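Local coordinates for hydroquinone dioxygenase small subunit (Pseudomonas sp., PDB 4ZXA), which forms, with a large subunit, a two-subunit iron(II)-dependent dioxygenase that probably opens the aromatic ring of hydroquinone, at residues A[42-47]-A[63-68]; A[50-55]-A[155-160]; A[73-78]-A[105-110]; A[87-92]-A[123-128]; A[93-98]-A[112-117]. One frame throughout, in Å; residues are numbered along the deposited sequence.

Contact 1: A[42-47]-A[63-68]; sequences EVAQNS and VETLRA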
# COMPACT_ATOMS: atom_id res chain seq x y z
N GLU A 42 -6.10 12.78 -33.08
CA GLU A 42 -7.43 12.78 -33.67
C GLU A 42 -7.80 14.20 -34.08
O GLU A 42 -8.29 14.44 -35.19
CB GLU A 42 -8.47 12.20 -32.69
CG GLU A 42 -9.82 11.95 -33.33
CD GLU A 42 -10.71 11.08 -32.48
OE1 GLU A 42 -10.86 11.36 -31.26
OE2 GLU A 42 -11.26 10.10 -33.02
N VAL A 43 -7.56 15.16 -33.20
CA VAL A 43 -7.91 16.55 -33.50
C VAL A 43 -7.24 17.09 -34.78
O VAL A 43 -7.92 17.63 -35.66
CB VAL A 43 -7.68 17.50 -32.30
CG1 VAL A 43 -7.72 18.96 -32.76
CG2 VAL A 43 -8.72 17.25 -31.21
N ALA A 44 -5.92 16.96 -34.87
CA ALA A 44 -5.19 17.43 -36.04
C ALA A 44 -5.61 16.66 -37.30
O ALA A 44 -5.62 17.20 -38.41
CB ALA A 44 -3.68 17.31 -35.82
N GLN A 45 -5.97 15.39 -37.11
CA GLN A 45 -6.34 14.54 -38.23
C GLN A 45 -7.60 15.05 -38.88
O GLN A 45 -7.84 14.78 -40.05
CB GLN A 45 -6.54 13.10 -37.76
CG GLN A 45 -6.87 12.11 -38.88
CD GLN A 45 -7.35 10.76 -38.34
OE1 GLN A 45 -8.47 10.64 -37.83
NE2 GLN A 45 -6.50 9.73 -38.44
N ASN A 46 -8.41 15.78 -38.12
CA ASN A 46 -9.74 16.18 -38.58
C ASN A 46 -9.91 17.69 -38.67
O ASN A 46 -11.03 18.21 -38.56
CB ASN A 46 -10.83 15.60 -37.68
CG ASN A 46 -10.80 14.09 -37.64
OD1 ASN A 46 -11.19 13.49 -36.65
ND2 ASN A 46 -10.34 13.47 -38.72
N SER A 47 -8.80 18.40 -38.88
CA SER A 47 -8.83 19.85 -38.93
C SER A 47 -8.07 20.37 -40.14
O SER A 47 -7.31 19.63 -40.76
CB SER A 47 -8.28 20.43 -37.62
OG SER A 47 -9.06 19.97 -36.52
N VAL A 63 -4.56 25.87 -24.64
CA VAL A 63 -3.68 24.98 -25.36
C VAL A 63 -4.34 24.68 -26.70
O VAL A 63 -5.46 24.16 -26.75
CB VAL A 63 -3.40 23.69 -24.60
CG1 VAL A 63 -2.65 22.72 -25.49
CG2 VAL A 63 -2.60 24.00 -23.35
N GLU A 64 -3.66 25.07 -27.78
CA GLU A 64 -4.16 24.86 -29.13
C GLU A 64 -3.42 23.72 -29.82
O GLU A 64 -2.22 23.51 -29.60
CB GLU A 64 -4.02 26.15 -29.96
CG GLU A 64 -4.84 27.32 -29.47
CD GLU A 64 -4.41 28.62 -30.12
OE1 GLU A 64 -3.27 28.66 -30.65
OE2 GLU A 64 -5.19 29.60 -30.09
N THR A 65 -4.16 22.97 -30.63
CA THR A 65 -3.59 21.94 -31.49
C THR A 65 -3.62 22.41 -32.94
O THR A 65 -4.67 22.80 -33.45
CB THR A 65 -4.37 20.59 -31.37
OG1 THR A 65 -4.24 20.08 -30.04
CG2 THR A 65 -3.79 19.56 -32.34
N LEU A 66 -2.46 22.42 -33.59
CA LEU A 66 -2.40 22.79 -35.01
C LEU A 66 -1.99 21.62 -35.89
O LEU A 66 -1.04 20.87 -35.58
CB LEU A 66 -1.44 23.96 -35.26
CG LEU A 66 -1.84 25.35 -34.77
CD1 LEU A 66 -1.85 25.40 -33.25
CD2 LEU A 66 -0.87 26.39 -35.32
N ARG A 67 -2.71 21.46 -37.00
CA ARG A 67 -2.29 20.54 -38.04
C ARG A 67 -1.29 21.26 -38.94
O ARG A 67 -1.66 22.16 -39.71
CB ARG A 67 -3.50 20.06 -38.85
CG ARG A 67 -3.16 19.02 -39.91
CD ARG A 67 -4.29 18.79 -40.91
NE ARG A 67 -3.79 18.01 -42.04
CZ ARG A 67 -3.70 16.68 -42.03
NH1 ARG A 67 -4.12 16.01 -40.96
NH2 ARG A 67 -3.20 16.04 -43.08
N ALA A 68 -0.02 20.88 -38.84
CA ALA A 68 1.02 21.48 -39.66
C ALA A 68 1.07 20.81 -41.05
O ALA A 68 1.47 19.65 -41.18
CB ALA A 68 2.37 21.40 -38.96
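Val43 and Ala44, in the last turn of helix 40-45, lie against Thr65 and Arg67 of strand 61-69: a small helix-on-sheet contact in which apolar packing at one end gives way to a polar clasp at the other. At the apolar end Val43 meets Thr65 at a slant, its CG1 lying 4.0 Å from Thr65 CB. Thr65 CG2 stands anti to the backbone N (OG1 at chi1 -64°), which puts the methyl between the two helix residues, and it reaches Ala44 CB at 4.1 Å. Strand 145-153 closes in on the same alanine through Val147. At the other end the extended chain of Arg67 runs past the C-terminus of the helix: its CB and CG pass Ala44, its CD comes 3.1 Å from Ser47 O, and its NH1 donates to Ala44 O at 3.2 Å. That bond is nearly straight (167°) and lies in the guanidinium plane, yet the donor stands above the carbonyl plane. On its far side Arg67 NE forms a salt bridge with Glu69, so the group is gripped from two directions. A methionine here would probably leave Ala44 O without this side-chain donor and Glu69 without its positive mate. Ser47 tightens the end of the helix: its OG donates to Val43 O at 2.7 Å, from the face of that carbonyl opposite Asn46 N, and also meets Lys161. The result is a short helix packed by its last turn on one sheet of the cupin beta-sandwich, with a strand arginine bonded to a carbonyl of that turn.

Contact 2: A[50-55]-A[155-160]; sequences YEKVVV and GPLSVE
The flat groups where Glu51 and Lys52 meet Val159 are a carboxylate and two peptide carbonyls. The Glu51 carboxylate turns its OE2 toward Val159 CG1, 3.7 Å away, while the chain of the glutamate passes the valine at about a right angle; its OE1 is held by the backbone N of Lys48. The carbonyl of Lys52 receives Val159 N at 2.8 Å along an almost linear bond, the donor tilted 21° out of its plane. The carbonyl of Val159 is used in a similar way: Val54 N reaches its O at 2.9 Å, and Val53 CA approaches the same oxygen as a CA-H...O contact. Next to these bonds Val54 CG2 lies 3.7 Å from Ser158 CB and also borders Glu160 CG. At the other end the backbone no longer bonds directly. A water accepts from Lys52 N at 3.1 Å and donates to Leu157 O at 2.8 Å, bridging the gap. The lysine chain covers Leu157 CB with its CD at 3.7 Å, then bends at chi3 (99°), carrying its ammonium away to a cation-pi contact with Phe75. Ser158 OG accepts from Gly155 N across the type I turn and bonds to Glu64 on strand 61-69. Val53 and Val159 pair in parallel, so segment 155-160 adds a short, weakly bonded parallel strand, outermost within this chain, to the otherwise antiparallel sheet of the cupin beta-sandwich.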
# COMPACT_ATOMS: atom_id res chain seq x y z
N TYR A 50 -3.37 24.39 -39.91
CA TYR A 50 -3.10 25.56 -39.07
C TYR A 50 -4.32 26.21 -38.43
O TYR A 50 -4.24 27.32 -37.92
CB TYR A 50 -2.25 26.58 -39.83
CG TYR A 50 -0.90 26.03 -40.20
CD1 TYR A 50 0.07 25.77 -39.22
CD2 TYR A 50 -0.59 25.74 -41.53
CE1 TYR A 50 1.31 25.26 -39.56
CE2 TYR A 50 0.66 25.22 -41.87
CZ TYR A 50 1.60 24.98 -40.89
OH TYR A 50 2.84 24.47 -41.23
N GLU A 51 -5.44 25.52 -38.47
CA GLU A 51 -6.59 25.91 -37.68
C GLU A 51 -6.19 25.73 -36.20
O GLU A 51 -5.86 24.62 -35.78
CB GLU A 51 -7.77 25.00 -38.02
CG GLU A 51 -9.12 25.54 -37.63
CD GLU A 51 -10.20 24.48 -37.79
OE1 GLU A 51 -9.94 23.46 -38.48
OE2 GLU A 51 -11.31 24.65 -37.23
N LYS A 52 -6.20 26.81 -35.44
CA LYS A 52 -5.81 26.76 -34.03
C LYS A 52 -6.92 26.19 -33.13
O LYS A 52 -7.75 26.92 -32.62
CB LYS A 52 -5.34 28.15 -33.58
CG LYS A 52 -4.21 28.73 -34.47
CD LYS A 52 -3.91 30.21 -34.14
CE LYS A 52 -2.70 30.37 -33.22
NZ LYS A 52 -1.38 30.10 -33.95
N VAL A 53 -6.96 24.87 -32.96
CA VAL A 53 -8.09 24.26 -32.28
C VAL A 53 -7.80 24.19 -30.80
O VAL A 53 -6.83 23.56 -30.37
CB VAL A 53 -8.42 22.81 -32.79
CG1 VAL A 53 -9.57 22.21 -31.98
CG2 VAL A 53 -8.76 22.80 -34.29
N VAL A 54 -8.63 24.88 -30.02
CA VAL A 54 -8.51 24.84 -28.57
C VAL A 54 -8.84 23.44 -28.06
O VAL A 54 -9.94 22.93 -28.30
CB VAL A 54 -9.43 25.86 -27.91
CG1 VAL A 54 -9.27 25.82 -26.38
CG2 VAL A 54 -9.19 27.26 -28.48
N VAL A 55 -7.89 22.84 -27.34
CA VAL A 55 -8.08 21.54 -26.70
C VAL A 55 -7.97 21.66 -25.18
O VAL A 55 -8.36 20.75 -24.46
CB VAL A 55 -7.08 20.47 -27.24
CG1 VAL A 55 -7.39 20.18 -28.71
CG2 VAL A 55 -5.65 20.95 -27.11
N GLY A 155 -7.64 33.91 -28.48
CA GLY A 155 -7.66 35.07 -29.35
C GLY A 155 -8.60 34.92 -30.54
O GLY A 155 -9.38 33.97 -30.61
N PRO A 156 -8.52 35.87 -31.49
CA PRO A 156 -9.38 35.94 -32.68
C PRO A 156 -9.31 34.70 -33.56
O PRO A 156 -10.30 34.37 -34.21
CB PRO A 156 -8.80 37.12 -33.46
CG PRO A 156 -8.08 37.94 -32.46
CD PRO A 156 -7.54 36.96 -31.45
N LEU A 157 -8.15 34.03 -33.57
CA LEU A 157 -7.90 32.83 -34.38
C LEU A 157 -8.24 31.51 -33.68
O LEU A 157 -8.22 30.45 -34.32
CB LEU A 157 -6.43 32.79 -34.80
CG LEU A 157 -5.95 33.65 -35.97
CD1 LEU A 157 -6.91 34.80 -36.31
CD2 LEU A 157 -4.52 34.17 -35.73
N SER A 158 -8.55 31.55 -32.39
CA SER A 158 -8.75 30.31 -31.65
C SER A 158 -10.10 29.71 -31.98
O SER A 158 -11.13 30.38 -31.93
CB SER A 158 -8.62 30.53 -30.16
OG SER A 158 -7.38 31.13 -29.84
N VAL A 159 -10.12 28.43 -32.33
CA VAL A 159 -11.38 27.81 -32.66
C VAL A 159 -11.80 26.86 -31.55
O VAL A 159 -11.02 25.99 -31.14
CB VAL A 159 -11.31 27.06 -34.01
CG1 VAL A 159 -12.71 26.61 -34.46
CG2 VAL A 159 -10.66 27.95 -35.06
N GLU A 160 -13.02 27.04 -31.06
CA GLU A 160 -13.58 26.11 -30.10
C GLU A 160 -14.60 25.22 -30.79
O GLU A 160 -15.49 25.70 -31.50
CB GLU A 160 -14.23 26.85 -28.94
CG GLU A 160 -13.24 27.54 -28.01
CD GLU A 160 -13.95 28.32 -26.91
OE1 GLU A 160 -14.38 29.46 -27.17
OE2 GLU A 160 -14.11 27.78 -25.79
O HOH W 1 -7.34 29.34 -36.78

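Contact 3: A[73-78]-A[105-110]; sequences PWFTAA and EGTHLA
Phe75 can be followed outward from the backbone, where its CA makes a CA-H...O contact with His108 O at 3.4 Å. CB leaves away from the partner segment, but passes Thr107 OG1. With CG anti to the carbonyl carbon (chi1 -66°), the ring turns so that CD1 lies 3.7 Å from that same hydroxyl oxygen. Further out, CE1 comes within a loose 4.4 Å of Leu109 CD2. One face of the ring carries Pro73 O, 3.4 Å above the plane and offset toward the rim. Leu109 CD2 reaches across to Pro73 CB as well, closing an apolar patch at this end.

The two backbones form the outer antiparallel pairing of the five-stranded sheet, one of the two layers of the cupin beta-sandwich, with 108-109 as its edge strand within this chain. Thr76 and His108 make a hydrogen-bonded pair: Thr76 N donates to His108 O at 2.7 Å, and His108 N returns a bond to Thr76 O whose very short modelled length is doubtful. On the face shared by their side chains, Thr76 CB touches Ala110 CB at 3.9 Å; Thr76 OG1 is hydrogen-bonded to Ser136 O. Two residues further on, Ala110 N donates to Trp74 O at 2.9 Å from above the carbonyl plane. Past the paired strands the segments splay, and a water accepting from Ala78 N and donating to Gly106 O spans them, lying in the plane of the His108 ring at its edge.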
# COMPACT_ATOMS: atom_id res chain seq x y z
N PRO A 73 0.05 31.12 -42.24
CA PRO A 73 0.09 32.59 -42.26
C PRO A 73 1.13 33.09 -41.27
O PRO A 73 1.45 32.36 -40.33
CB PRO A 73 -1.31 32.99 -41.75
CG PRO A 73 -2.17 31.82 -42.03
CD PRO A 73 -1.29 30.60 -41.92
N TRP A 74 1.66 34.30 -41.48
CA TRP A 74 2.46 34.95 -40.45
C TRP A 74 1.60 35.24 -39.20
O TRP A 74 0.51 35.84 -39.29
CB TRP A 74 3.08 36.25 -40.94
CG TRP A 74 4.23 36.12 -41.89
CD1 TRP A 74 4.21 36.32 -43.24
CD2 TRP A 74 5.60 35.80 -41.55
NE1 TRP A 74 5.47 36.14 -43.77
CE2 TRP A 74 6.34 35.82 -42.75
CE3 TRP A 74 6.26 35.49 -40.36
CZ2 TRP A 74 7.71 35.55 -42.79
CZ3 TRP A 74 7.62 35.22 -40.40
CH2 TRP A 74 8.33 35.26 -41.61
N PHE A 75 2.10 34.81 -38.04
CA PHE A 75 1.41 34.98 -36.76
C PHE A 75 2.19 35.96 -35.88
O PHE A 75 3.41 36.10 -36.01
CB PHE A 75 1.33 33.65 -36.02
CG PHE A 75 0.47 32.63 -36.69
CD1 PHE A 75 -0.88 32.86 -36.90
CD2 PHE A 75 1.00 31.41 -37.07
CE1 PHE A 75 -1.68 31.90 -37.50
CE2 PHE A 75 0.21 30.43 -37.66
CZ PHE A 75 -1.14 30.68 -37.88
N THR A 76 1.49 36.62 -34.97
CA THR A 76 2.17 37.45 -34.00
C THR A 76 1.33 37.65 -32.73
O THR A 76 0.10 37.48 -32.75
CB THR A 76 2.51 38.82 -34.60
OG1 THR A 76 3.59 39.43 -33.86
CG2 THR A 76 1.27 39.73 -34.60
N ALA A 77 1.99 38.02 -31.65
CA ALA A 77 1.28 38.33 -30.41
C ALA A 77 2.06 39.35 -29.60
O ALA A 77 3.24 39.59 -29.87
CB ALA A 77 1.04 37.07 -29.58
N ALA A 78 1.40 39.93 -28.61
CA ALA A 78 2.01 40.95 -27.77
C ALA A 78 2.74 40.32 -26.59
O ALA A 78 3.42 41.01 -25.84
CB ALA A 78 0.96 41.95 -27.30
N GLU A 105 -3.90 40.38 -26.17
CA GLU A 105 -3.55 38.99 -25.92
C GLU A 105 -4.09 38.07 -27.00
O GLU A 105 -5.13 38.35 -27.61
CB GLU A 105 -4.08 38.55 -24.55
CG GLU A 105 -3.53 39.37 -23.40
CD GLU A 105 -3.89 38.78 -22.04
OE1 GLU A 105 -5.02 38.26 -21.89
OE2 GLU A 105 -3.03 38.83 -21.13
N GLY A 106 -3.39 36.96 -27.21
CA GLY A 106 -3.80 36.00 -28.21
C GLY A 106 -2.98 36.16 -29.48
O GLY A 106 -2.47 37.23 -29.77
N THR A 107 -2.82 35.08 -30.23
CA THR A 107 -2.09 35.20 -31.47
C THR A 107 -2.95 35.94 -32.49
O THR A 107 -4.16 35.74 -32.57
CB THR A 107 -1.57 33.84 -31.98
OG1 THR A 107 -1.82 33.75 -33.39
CG2 THR A 107 -2.22 32.70 -31.25
N HIS A 108 -2.31 36.83 -33.25
CA HIS A 108 -2.98 37.60 -34.29
C HIS A 108 -2.28 37.40 -35.63
O HIS A 108 -1.08 37.08 -35.69
CB HIS A 108 -2.99 39.10 -33.92
CG HIS A 108 -3.83 39.42 -32.72
ND1 HIS A 108 -5.16 39.78 -32.81
CD2 HIS A 108 -3.53 39.43 -31.40
CE1 HIS A 108 -5.64 39.99 -31.60
NE2 HIS A 108 -4.68 39.77 -30.73
N LEU A 109 -3.03 37.59 -36.71
CA LEU A 109 -2.46 37.61 -38.06
C LEU A 109 -1.53 38.80 -38.24
O LEU A 109 -1.94 39.94 -38.03
CB LEU A 109 -3.58 37.67 -39.09
CG LEU A 109 -4.40 36.40 -39.22
CD1 LEU A 109 -5.53 36.64 -40.21
CD2 LEU A 109 -3.54 35.21 -39.66
N ALA A 110 -0.27 38.55 -38.59
CA ALA A 110 0.70 39.64 -38.72
C ALA A 110 0.63 40.35 -40.08
O ALA A 110 1.22 41.43 -40.25
CB ALA A 110 2.11 39.12 -38.47
O HOH W 2 -1.19 39.42 -28.61

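Contact 4: A[87-92]-A[123-128]; sequences DGEVRV and LLKRGH
Val90 and Leu124 form the tight part of this contact, an antiparallel hydrogen-bonded pair: Val90 N reaches Leu124 O at 2.8 Å in the carbonyl plane, and Leu124 N returns to Val90 O at 2.7 Å. Their side chains leave by the buried face, where Leu124 CD1 meets Val92 CG2 at 3.9 Å. Leu124 has CG anti to its carbonyl carbon (chi1 -60°), which sends the branch toward that valine, and Phe140 of strand 136-142 packs on Val90 and Val92. Residues 89-92 and 123-125 run at 158° to each other; their strands, 89-97 and 116-125, are neighbours in the five-stranded sheet of the cupin beta-sandwich. Leu123, and His128 at the start of strand 128-132, pair in an antiparallel ladder with a strand of the large subunit, so beta structure runs on across the interface.

The other face is more open to solvent. Glu89 OE1 approaches Leu123 CD2 closely, at 3.3 Å. Glu89 and Lys125 lie side by side, pointing the same way, with Lys125 CE 3.6 Å from Glu89 OE2, but their charges are loosely matched: Lys125 NZ stays 4.6 Å from Glu89 OE1, short of a salt bridge. Toward Gly88 the ladder frays: Arg126 N bonds only weakly to Gly88 O, and a water takes over, donating to Gly88 O at 2.7 Å and accepting from Arg126 N. There the second strand leaves through a type II turn, Lys125 to His128, in which the backbone of Gly127 would jam a CB against the preceding carbonyl O.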
# COMPACT_ATOMS: atom_id res chain seq x y z
N ASP A 87 4.51 15.75 -33.69
CA ASP A 87 4.71 14.81 -34.79
C ASP A 87 5.15 15.56 -36.05
O ASP A 87 4.77 16.71 -36.26
CB ASP A 87 3.43 14.04 -35.06
CG ASP A 87 3.58 13.03 -36.20
OD1 ASP A 87 4.69 12.48 -36.37
OD2 ASP A 87 2.59 12.80 -36.91
N GLY A 88 5.96 14.92 -36.87
CA GLY A 88 6.37 15.52 -38.12
C GLY A 88 7.55 16.44 -37.90
O GLY A 88 8.30 16.30 -36.94
N GLU A 89 7.70 17.41 -38.80
CA GLU A 89 8.84 18.30 -38.73
C GLU A 89 8.46 19.69 -39.24
O GLU A 89 8.05 19.87 -40.38
CB GLU A 89 9.99 17.71 -39.54
CG GLU A 89 11.27 18.51 -39.53
CD GLU A 89 12.43 17.71 -40.10
OE1 GLU A 89 13.47 18.33 -40.43
OE2 GLU A 89 12.31 16.46 -40.21
N VAL A 90 8.56 20.68 -38.37
CA VAL A 90 8.16 22.01 -38.76
C VAL A 90 9.35 22.94 -38.77
O VAL A 90 10.21 22.88 -37.90
CB VAL A 90 7.08 22.57 -37.82
CG1 VAL A 90 6.67 23.97 -38.25
CG2 VAL A 90 5.87 21.65 -37.80
N ARG A 91 9.41 23.77 -39.80
CA ARG A 91 10.36 24.86 -39.87
C ARG A 91 9.63 26.12 -39.41
O ARG A 91 8.49 26.37 -39.82
CB ARG A 91 10.85 25.02 -41.31
CG ARG A 91 11.65 26.28 -41.61
CD ARG A 91 12.17 26.28 -43.05
NE ARG A 91 13.04 27.41 -43.29
CZ ARG A 91 12.60 28.61 -43.67
NH1 ARG A 91 11.30 28.79 -43.84
NH2 ARG A 91 13.45 29.62 -43.87
N VAL A 92 10.25 26.90 -38.54
CA VAL A 92 9.62 28.11 -38.03
C VAL A 92 10.46 29.33 -38.40
O VAL A 92 11.62 29.43 -37.97
CB VAL A 92 9.40 28.04 -36.47
CG1 VAL A 92 8.59 29.23 -35.97
CG2 VAL A 92 8.71 26.73 -36.08
N LEU A 123 14.37 24.54 -36.83
CA LEU A 123 13.87 23.30 -37.40
C LEU A 123 13.45 22.31 -36.33
O LEU A 123 14.28 21.66 -35.71
CB LEU A 123 14.94 22.68 -38.28
CG LEU A 123 14.51 22.73 -39.73
CD1 LEU A 123 15.73 22.69 -40.67
CD2 LEU A 123 13.55 21.56 -39.94
N LEU A 124 12.15 22.20 -36.12
CA LEU A 124 11.61 21.40 -35.02
C LEU A 124 11.18 20.01 -35.48
O LEU A 124 10.35 19.87 -36.39
CB LEU A 124 10.41 22.11 -34.37
CG LEU A 124 10.66 23.49 -33.77
CD1 LEU A 124 9.35 24.13 -33.30
CD2 LEU A 124 11.68 23.43 -32.64
N LYS A 125 11.73 18.99 -34.84
CA LYS A 125 11.22 17.65 -35.02
C LYS A 125 10.43 17.28 -33.77
O LYS A 125 10.43 18.04 -32.80
CB LYS A 125 12.37 16.66 -35.26
CG LYS A 125 13.16 16.92 -36.53
CD LYS A 125 14.45 16.10 -36.57
CE LYS A 125 15.05 16.08 -37.98
NZ LYS A 125 16.53 16.01 -37.96
N ARG A 126 9.77 16.13 -33.80
CA ARG A 126 9.00 15.64 -32.66
C ARG A 126 9.71 15.74 -31.31
O ARG A 126 10.85 15.31 -31.14
CB ARG A 126 8.60 14.19 -32.88
CG ARG A 126 7.80 13.62 -31.71
CD ARG A 126 7.39 12.21 -31.97
NE ARG A 126 8.52 11.29 -31.86
CZ ARG A 126 8.52 10.05 -32.32
NH1 ARG A 126 7.44 9.57 -32.95
NH2 ARG A 126 9.59 9.29 -32.15
N GLY A 127 9.01 16.30 -30.34
CA GLY A 127 9.54 16.41 -29.00
C GLY A 127 10.30 17.70 -28.80
O GLY A 127 10.82 17.96 -27.72
N HIS A 128 10.35 18.52 -29.85
CA HIS A 128 11.09 19.77 -29.77
C HIS A 128 10.20 20.96 -29.46
O HIS A 128 9.05 21.05 -29.92
CB HIS A 128 11.87 20.02 -31.07
CG HIS A 128 12.93 18.99 -31.34
ND1 HIS A 128 13.57 18.89 -32.54
CD2 HIS A 128 13.43 18.01 -30.55
CE1 HIS A 128 14.45 17.90 -32.49
NE2 HIS A 128 14.38 17.35 -31.29
O HOH W 3 9.72 14.09 -36.29

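Contact 5: A[93-98]-A[112-117]; sequences EFLKLD and ELPVGK
Leu95 and Leu97 grip Pro114 where strands 89-97 and 116-125 begin their antiparallel pairing at the outer end of a cupin beta-sandwich sheet. Leu95 CD1 lies 3.7 Å from Pro114 CB, the two side chains meeting at about a right angle, and Leu97 CD2 reaches the same CB at 3.8 Å. The other branch of Leu95, CD2, presses on two backbone oxygens, Gly116 O and Lys117 O. Cut back to an alanine, Leu95 would probably open a gap beside Pro114 CB and leave Leu97 and Trp74 to hold the ring. Behind these first contacts stands Trp74, whose ring packs on both Leu95 and Pro114.

The backbone sets the spacing. Lys96 N donates to Lys117 O at 2.8 Å, while the return bond from Lys117 N to Lys96 O is weak. Asp98 N donates to Val115 O at 2.9 Å, almost straight (178°) and in the carbonyl plane. The lysines of the pair share a face on which Phe210 of the neighbouring large subunit packs. Between the bonds the chains draw close at Gly116: its CA lies 3.3 Å from Lys96 O, and a CB there would clash with that oxygen. Asp98 OD1 comes equally near, 3.3 Å from Gly116 CA.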
# COMPACT_ATOMS: atom_id res chain seq x y z
N GLU A 93 9.89 30.23 -39.20
CA GLU A 93 10.58 31.45 -39.63
C GLU A 93 10.26 32.61 -38.69
O GLU A 93 9.11 32.80 -38.32
CB GLU A 93 10.13 31.87 -41.02
CG GLU A 93 10.63 31.03 -42.17
CD GLU A 93 9.80 31.25 -43.44
OE1 GLU A 93 9.68 32.41 -43.90
OE2 GLU A 93 9.26 30.25 -43.97
N PHE A 94 11.27 33.41 -38.36
CA PHE A 94 11.10 34.51 -37.42
C PHE A 94 11.47 35.88 -37.98
O PHE A 94 12.59 36.09 -38.45
CB PHE A 94 11.94 34.27 -36.15
CG PHE A 94 11.48 33.10 -35.32
CD1 PHE A 94 10.52 33.27 -34.33
CD2 PHE A 94 12.02 31.85 -35.53
CE1 PHE A 94 10.10 32.19 -33.56
CE2 PHE A 94 11.60 30.76 -34.76
CZ PHE A 94 10.65 30.93 -33.78
N LEU A 95 10.53 36.82 -37.91
CA LEU A 95 10.79 38.22 -38.22
C LEU A 95 10.69 39.09 -36.96
O LEU A 95 9.70 39.00 -36.23
CB LEU A 95 9.75 38.73 -39.20
CG LEU A 95 9.96 38.41 -40.66
CD1 LEU A 95 8.74 38.89 -41.43
CD2 LEU A 95 11.23 39.10 -41.11
N LYS A 96 11.69 39.94 -36.73
CA LYS A 96 11.59 40.95 -35.69
C LYS A 96 10.87 42.19 -36.20
O LYS A 96 11.48 43.03 -36.87
CB LYS A 96 12.96 41.36 -35.15
CG LYS A 96 12.87 42.31 -33.95
CD LYS A 96 14.23 42.79 -33.49
CE LYS A 96 14.42 42.57 -32.00
NZ LYS A 96 15.78 43.00 -31.55
N LEU A 97 9.59 42.30 -35.88
CA LEU A 97 8.76 43.41 -36.36
C LEU A 97 9.32 44.79 -36.00
O LEU A 97 9.81 44.99 -34.89
CB LEU A 97 7.34 43.27 -35.84
CG LEU A 97 6.54 42.08 -36.36
CD1 LEU A 97 5.20 42.01 -35.66
CD2 LEU A 97 6.33 42.23 -37.85
N ASP A 98 9.25 45.72 -36.95
CA ASP A 98 9.61 47.12 -36.70
C ASP A 98 8.65 47.74 -35.70
O ASP A 98 9.05 48.55 -34.84
CB ASP A 98 9.59 47.93 -38.00
CG ASP A 98 10.84 47.74 -38.85
OD1 ASP A 98 11.53 46.71 -38.69
OD2 ASP A 98 11.13 48.62 -39.70
N GLU A 112 0.28 39.79 -44.72
CA GLU A 112 0.89 39.10 -45.85
C GLU A 112 2.38 39.40 -45.94
O GLU A 112 3.18 38.52 -46.25
CB GLU A 112 0.22 39.51 -47.17
CG GLU A 112 -1.29 39.25 -47.25
CD GLU A 112 -1.65 37.77 -47.31
OE1 GLU A 112 -0.74 36.92 -47.38
OE2 GLU A 112 -2.86 37.47 -47.30
N LEU A 113 2.74 40.65 -45.69
CA LEU A 113 4.14 41.05 -45.75
C LEU A 113 4.51 41.86 -44.51
O LEU A 113 4.56 43.08 -44.55
CB LEU A 113 4.40 41.86 -47.02
CG LEU A 113 3.93 41.19 -48.31
CD1 LEU A 113 3.80 42.22 -49.43
CD2 LEU A 113 4.84 40.02 -48.73
N PRO A 114 4.74 41.17 -43.40
CA PRO A 114 5.17 41.84 -42.17
C PRO A 114 6.42 42.66 -42.42
O PRO A 114 7.31 42.23 -43.15
CB PRO A 114 5.50 40.68 -41.24
CG PRO A 114 4.63 39.57 -41.70
CD PRO A 114 4.51 39.73 -43.19
N VAL A 115 6.48 43.83 -41.81
CA VAL A 115 7.64 44.70 -41.93
C VAL A 115 8.60 44.54 -40.75
O VAL A 115 8.30 44.93 -39.62
CB VAL A 115 7.20 46.18 -42.02
CG1 VAL A 115 8.41 47.09 -42.22
CG2 VAL A 115 6.14 46.36 -43.13
N GLY A 116 9.77 43.95 -41.02
CA GLY A 116 10.78 43.80 -39.99
C GLY A 116 11.97 42.98 -40.46
O GLY A 116 11.92 42.34 -41.51
N LYS A 117 13.05 43.00 -39.67
CA LYS A 117 14.26 42.25 -40.01
C LYS A 117 14.03 40.75 -39.83
O LYS A 117 13.30 40.35 -38.93
CB LYS A 117 15.43 42.70 -39.14
CG LYS A 117 15.54 44.19 -38.93
CD LYS A 117 15.46 44.54 -37.44
CE LYS A 117 15.75 46.02 -37.19
NZ LYS A 117 17.08 46.43 -37.72

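Contacts 1 and 2 belong to one sheet of the sandwich and contacts 3, 4 and 5 to the other. Contacts 1 and 2 interlock, with Thr65 N 2.7 Å from Val53 O, a probable hydrogen bond, and Thr65 OG1 packed 3.4 Å from Val55 CG2. Contact 2 reaches the second sheet at contact 3, where Pro156 CG lies 3.3 Å from His108 CE1; their centres are about 12 Å apart. Contact 3 in turn meets contact 5 through Thr76 OG1 and Leu97 CD1, 3.5 Å apart. Contacts 4 and 5 sit on the same two strands, centres about 21 Å apart, and both border the large subunit, while Ala68 CB touches Val90 CG2 at 3.7 Å to link contact 1 with contact 4.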